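Local coordinates for methionine gamma-lyase (Trichomonas vaginalis, PDB 1E5E), which belongs to the Cys/Met metabolism family of pyridoxal-phosphate-dependent enzymes and assembles from four protein chains, at residues A[266-278]-A[374-388]. Numbering follows the deposited sequence. Where two conformers were deposited one is given.
Sequences AESENAMKVAEYL and LSVGIEDADELIADF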
loop_
_atom_site.group_PDB
_atom_site.type_symbol
_atom_site.label_atom_id
_atom_site.label_comp_id
_atom_site.label_asym_id
_atom_site.label_seq_id
_atom_site.Cartn_x
_atom_site.Cartn_y
_atom_site.Cartn_z
ATOM N N ALA A 266 16.781 20.623 -9.155
ATOM C CA ALA A 266 17.628 19.730 -9.948
ATOM C C ALA A 266 17.079 19.565 -11.357
ATOM O O ALA A 266 17.894 19.591 -12.291
ATOM C CB ALA A 266 17.706 18.369 -9.261
ATOM N N GLU A 267 15.750 19.446 -11.521
ATOM C CA GLU A 267 15.224 19.292 -12.877
ATOM C C GLU A 267 15.353 20.539 -13.737
ATOM O O GLU A 267 15.560 20.417 -14.965
ATOM C CB GLU A 267 13.747 18.807 -12.821
ATOM C CG GLU A 267 13.691 17.393 -12.249
ATOM C CD GLU A 267 12.388 16.851 -11.749
ATOM O OE1 GLU A 267 11.345 17.521 -11.879
ATOM O OE2 GLU A 267 12.383 15.704 -11.186
ATOM N N SER A 268 15.173 21.728 -13.204
ATOM C CA SER A 268 15.307 23.009 -13.891
ATOM C C SER A 268 16.751 23.233 -14.363
ATOM O O SER A 268 17.035 23.612 -15.511
ATOM C CB SER A 268 14.875 24.128 -12.922
ATOM O OG SER A 268 13.418 24.041 -12.748
ATOM N N GLU A 269 17.711 22.932 -13.483
ATOM C CA GLU A 269 19.118 23.060 -13.761
ATOM C C GLU A 269 19.512 22.115 -14.904
ATOM O O GLU A 269 20.136 22.594 -15.854
ATOM C CB GLU A 269 20.018 22.751 -12.565
ATOM C CG GLU A 269 19.872 23.739 -11.449
ATOM C CD GLU A 269 20.330 23.279 -10.076
ATOM O OE1 GLU A 269 20.335 24.132 -9.148
ATOM O OE2 GLU A 269 20.551 22.068 -9.823
ATOM N N ASN A 270 19.014 20.880 -14.851
ATOM C CA ASN A 270 19.274 19.953 -15.925
ATOM C C ASN A 270 18.666 20.437 -17.243
ATOM O O ASN A 270 19.273 20.312 -18.311
ATOM C CB ASN A 270 18.733 18.550 -15.636
ATOM C CG ASN A 270 19.603 17.677 -14.776
ATOM O OD1 ASN A 270 20.799 17.927 -14.570
ATOM N ND2 ASN A 270 19.007 16.579 -14.301
ATOM N N ALA A 271 17.437 20.915 -17.162
ATOM C CA ALA A 271 16.699 21.353 -18.326
ATOM C C ALA A 271 17.409 22.529 -19.020
ATOM O O ALA A 271 17.557 22.503 -20.232
ATOM C CB ALA A 271 15.257 21.783 -17.995
ATOM N N MET A 272 17.926 23.476 -18.236
ATOM C CA MET A 272 18.670 24.569 -18.886
ATOM C C MET A 272 19.821 23.951 -19.685
ATOM O O MET A 272 20.004 24.353 -20.847
ATOM C CB MET A 272 19.169 25.610 -17.895
ATOM C CG MET A 272 19.909 26.788 -18.533
ATOM S SD MET A 272 18.927 27.719 -19.738
ATOM C CE MET A 272 17.949 28.787 -18.719
ATOM N N LYS A 273 20.577 22.983 -19.142
ATOM C CA LYS A 273 21.695 22.438 -19.903
ATOM C C LYS A 273 21.226 21.688 -21.147
ATOM O O LYS A 273 21.804 21.868 -22.226
ATOM C CB LYS A 273 22.570 21.468 -19.082
ATOM C CG LYS A 273 23.256 22.177 -17.924
ATOM C CD LYS A 273 23.787 21.231 -16.873
ATOM C CE LYS A 273 24.511 22.044 -15.769
ATOM N NZ LYS A 273 24.899 21.058 -14.713
ATOM N N VAL A 274 20.162 20.907 -20.985
ATOM C CA VAL A 274 19.662 20.130 -22.100
ATOM C C VAL A 274 19.070 21.030 -23.182
ATOM O O VAL A 274 19.324 20.774 -24.378
ATOM C CB VAL A 274 18.641 19.067 -21.668
ATOM C CG1 VAL A 274 18.022 18.402 -22.870
ATOM C CG2 VAL A 274 19.327 18.031 -20.756
ATOM N N ALA A 275 18.376 22.075 -22.766
ATOM C CA ALA A 275 17.761 22.941 -23.771
ATOM C C ALA A 275 18.856 23.635 -24.576
ATOM O O ALA A 275 18.710 23.713 -25.785
ATOM C CB ALA A 275 16.818 23.966 -23.143
ATOM N N GLU A 276 19.885 24.143 -23.929
ATOM C CA GLU A 276 20.999 24.795 -24.586
ATOM C C GLU A 276 21.676 23.861 -25.586
ATOM O O GLU A 276 21.957 24.283 -26.700
ATOM C CB GLU A 276 22.072 25.280 -23.590
ATOM C CG GLU A 276 21.597 26.458 -22.765
ATOM C CD GLU A 276 22.487 27.197 -21.812
ATOM O OE1 GLU A 276 23.720 27.022 -21.725
ATOM O OE2 GLU A 276 22.003 28.085 -21.060
ATOM N N TYR A 277 21.832 22.576 -25.234
ATOM C CA TYR A 277 22.430 21.636 -26.164
ATOM C C TYR A 277 21.541 21.431 -27.377
ATOM O O TYR A 277 22.024 21.377 -28.505
ATOM C CB TYR A 277 22.692 20.272 -25.448
ATOM C CG TYR A 277 23.169 19.274 -26.497
ATOM C CD1 TYR A 277 24.479 19.327 -26.933
ATOM C CD2 TYR A 277 22.330 18.319 -27.013
ATOM C CE1 TYR A 277 24.943 18.449 -27.900
ATOM C CE2 TYR A 277 22.759 17.415 -27.972
ATOM C CZ TYR A 277 24.067 17.516 -28.402
ATOM O OH TYR A 277 24.525 16.674 -29.358
ATOM N N LEU A 278 20.223 21.303 -27.205
ATOM C CA LEU A 278 19.321 21.046 -28.306
ATOM C C LEU A 278 19.282 22.220 -29.289
ATOM O O LEU A 278 19.326 22.050 -30.495
ATOM C CB LEU A 278 17.888 20.762 -27.855
ATOM C CG LEU A 278 17.703 19.527 -26.953
ATOM C CD1 LEU A 278 16.269 19.472 -26.407
ATOM C CD2 LEU A 278 18.049 18.272 -27.734
ATOM N N LEU A 374 9.482 17.242 -24.028
ATOM C CA LEU A 374 10.420 16.566 -23.154
ATOM C C LEU A 374 10.188 17.065 -21.730
ATOM O O LEU A 374 10.083 18.283 -21.616
ATOM C CB LEU A 374 11.864 16.855 -23.552
ATOM C CG LEU A 374 13.020 16.427 -22.661
ATOM C CD1 LEU A 374 13.184 14.905 -22.590
ATOM C CD2 LEU A 374 14.314 17.086 -23.182
ATOM N N SER A 375 10.264 16.164 -20.756
ATOM C CA SER A 375 10.137 16.522 -19.372
ATOM C C SER A 375 11.423 15.989 -18.734
ATOM O O SER A 375 11.643 14.803 -18.901
ATOM C CB SER A 375 8.953 15.821 -18.652
ATOM O OG SER A 375 8.838 16.417 -17.349
ATOM N N VAL A 376 12.304 16.862 -18.306
ATOM C CA VAL A 376 13.633 16.411 -17.893
ATOM C C VAL A 376 13.563 15.990 -16.421
ATOM O O VAL A 376 13.013 16.760 -15.626
ATOM C CB VAL A 376 14.627 17.579 -18.045
ATOM C CG1 VAL A 376 16.003 17.295 -17.478
ATOM C CG2 VAL A 376 14.738 17.943 -19.531
ATOM N N GLY A 377 14.214 14.909 -16.071
ATOM C CA GLY A 377 14.281 14.408 -14.708
ATOM C C GLY A 377 15.634 14.722 -14.043
ATOM O O GLY A 377 16.289 15.687 -14.431
ATOM N N ILE A 378 16.048 13.903 -13.069
ATOM C CA ILE A 378 17.228 14.172 -12.281
ATOM C C ILE A 378 18.421 13.259 -12.558
ATOM O O ILE A 378 19.369 13.199 -11.765
ATOM C CB ILE A 378 16.906 14.144 -10.771
ATOM C CG1 ILE A 378 16.360 12.735 -10.432
ATOM C CG2 ILE A 378 15.866 15.231 -10.450
ATOM C CD1 ILE A 378 15.828 12.692 -8.996
ATOM N N GLU A 379 18.467 12.673 -13.727
ATOM C CA GLU A 379 19.643 11.943 -14.178
ATOM C C GLU A 379 20.825 12.911 -14.368
ATOM O O GLU A 379 20.661 14.129 -14.366
ATOM C CB GLU A 379 19.376 11.296 -15.547
ATOM C CG GLU A 379 18.213 10.329 -15.530
ATOM C CD GLU A 379 16.895 10.849 -16.031
ATOM O OE1 GLU A 379 16.722 12.089 -16.033
ATOM O OE2 GLU A 379 15.989 10.038 -16.389
ATOM N N ASP A 380 22.000 12.344 -14.618
ATOM C CA ASP A 380 23.183 13.180 -14.884
ATOM C C ASP A 380 23.001 13.938 -16.201
ATOM O O ASP A 380 22.538 13.389 -17.201
ATOM C CB ASP A 380 24.378 12.218 -14.842
ATOM C CG ASP A 380 25.627 12.998 -15.278
ATOM O OD1 ASP A 380 26.169 13.679 -14.398
ATOM O OD2 ASP A 380 25.953 12.943 -16.478
ATOM N N ALA A 381 23.143 15.265 -16.211
ATOM C CA ALA A 381 22.919 16.101 -17.380
ATOM C C ALA A 381 23.782 15.693 -18.565
ATOM O O ALA A 381 23.243 15.646 -19.676
ATOM C CB ALA A 381 23.127 17.587 -17.082
ATOM N N ASP A 382 25.050 15.333 -18.359
ATOM C CA ASP A 382 25.914 14.862 -19.439
ATOM C C ASP A 382 25.426 13.550 -20.046
ATOM O O ASP A 382 25.387 13.417 -21.267
ATOM C CB ASP A 382 27.368 14.700 -18.975
ATOM C CG ASP A 382 28.004 16.054 -18.718
ATOM O OD1 ASP A 382 27.642 17.081 -19.316
ATOM O OD2 ASP A 382 28.868 16.182 -17.841
ATOM N N GLU A 383 24.970 12.598 -19.198
ATOM C CA GLU A 383 24.355 11.408 -19.792
ATOM C C GLU A 383 23.103 11.763 -20.585
ATOM O O GLU A 383 22.907 11.154 -21.651
ATOM C CB GLU A 383 24.109 10.306 -18.771
ATOM C CG GLU A 383 25.417 9.596 -18.420
ATOM C CD GLU A 383 25.282 8.792 -17.133
ATOM O OE1 GLU A 383 24.561 9.206 -16.194
ATOM O OE2 GLU A 383 25.983 7.768 -17.005
ATOM N N LEU A 384 22.255 12.680 -20.141
ATOM C CA LEU A 384 21.085 13.047 -20.926
ATOM C C LEU A 384 21.517 13.636 -22.284
ATOM O O LEU A 384 20.972 13.343 -23.332
ATOM C CB LEU A 384 20.239 14.091 -20.165
ATOM C CG LEU A 384 19.544 13.557 -18.900
ATOM C CD1 LEU A 384 18.955 14.692 -18.079
ATOM C CD2 LEU A 384 18.456 12.553 -19.287
ATOM N N ILE A 385 22.437 14.583 -22.284
ATOM C CA ILE A 385 22.894 15.227 -23.517
ATOM C C ILE A 385 23.537 14.176 -24.412
ATOM O O ILE A 385 23.178 14.173 -25.590
ATOM C CB ILE A 385 23.923 16.332 -23.220
ATOM C CG1 ILE A 385 23.195 17.546 -22.613
ATOM C CG2 ILE A 385 24.707 16.681 -24.488
ATOM C CD1 ILE A 385 24.109 18.560 -21.934
ATOM N N ALA A 386 24.332 13.258 -23.850
ATOM C CA ALA A 386 24.869 12.181 -24.692
ATOM C C ALA A 386 23.783 11.306 -25.298
ATOM O O ALA A 386 24.001 10.784 -26.406
ATOM C CB ALA A 386 25.890 11.304 -23.941
ATOM N N ASP A 387 22.621 11.114 -24.638
ATOM C CA ASP A 387 21.585 10.296 -25.273
ATOM C C ASP A 387 21.023 11.068 -26.468
ATOM O O ASP A 387 20.674 10.484 -27.516
ATOM C CB ASP A 387 20.491 9.973 -24.248
ATOM C CG ASP A 387 19.542 8.885 -24.663
ATOM O OD1 ASP A 387 19.925 8.027 -25.496
ATOM O OD2 ASP A 387 18.377 8.879 -24.177
ATOM N N PHE A 388 20.842 12.397 -26.290
ATOM C CA PHE A 388 20.361 13.141 -27.470
ATOM C C PHE A 388 21.427 13.195 -28.568
ATOM O O PHE A 388 21.087 13.065 -29.751
ATOM C CB PHE A 388 19.922 14.532 -27.108
ATOM C CG PHE A 388 18.552 14.630 -26.504
ATOM C CD1 PHE A 388 17.435 14.366 -27.268
ATOM C CD2 PHE A 388 18.397 15.017 -25.191
ATOM C CE1 PHE A 388 16.163 14.490 -26.732
ATOM C CE2 PHE A 388 17.119 15.138 -24.677
ATOM C CZ PHE A 388 16.000 14.872 -25.427
HETATM O O HOH W 1 23.093 16.600 -13.519
#
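Helix 266-278 runs alongside segment 374-388, its axis 9.7 Å from that of helix 381-388 at closest approach and inclined to it by 31° in the same N-to-C sense, with Asn-270 facing Ala-381 and Val-274 facing Ile-385. The carboxamide of Asn-270 grips the loop that joins strand 371-375 to the second helix. Its ND2 gives a fairly straight bond to a lone pair of Gly-377 O (2.9 Å, 162°), within the amide plane, and a more bent one to Glu-379 O (3.0 Å), which lies well out of that plane. OD1 accepts from a water that in turn accepts from Ala-381 N, at the first turn of the helix capped by Asp-380. One turn further along, Val-274 splits its branches: CG1, anti to the backbone N (chi1 173°), reaches Leu-374 CD2 and Phe-388 CE2, while CG2 packs against Leu-384. Ile-385 CG2 sits over the centre of one face of the Tyr-277 ring, a CH-pi contact 3.6 Å from the centroid; Leu-278 CD2 lies over a face of the Phe-388 ring but nearer its rim, 4.0 Å from the centroid, in a second CH-pi contact. Outside the pair, Val-274 and Leu-278 also touch strand 311-316, whereas the Glu-379 carboxylate hydrogen-bonds Ser-344 of the same chain and His-14 of a neighbouring subunit. Both amide N-H groups of Asn-270 are thus spent on loop carbonyls, fixing the amide's rotation and tying the strand-to-helix connection to helix 266-278 at the polar end of an otherwise largely apolar interface.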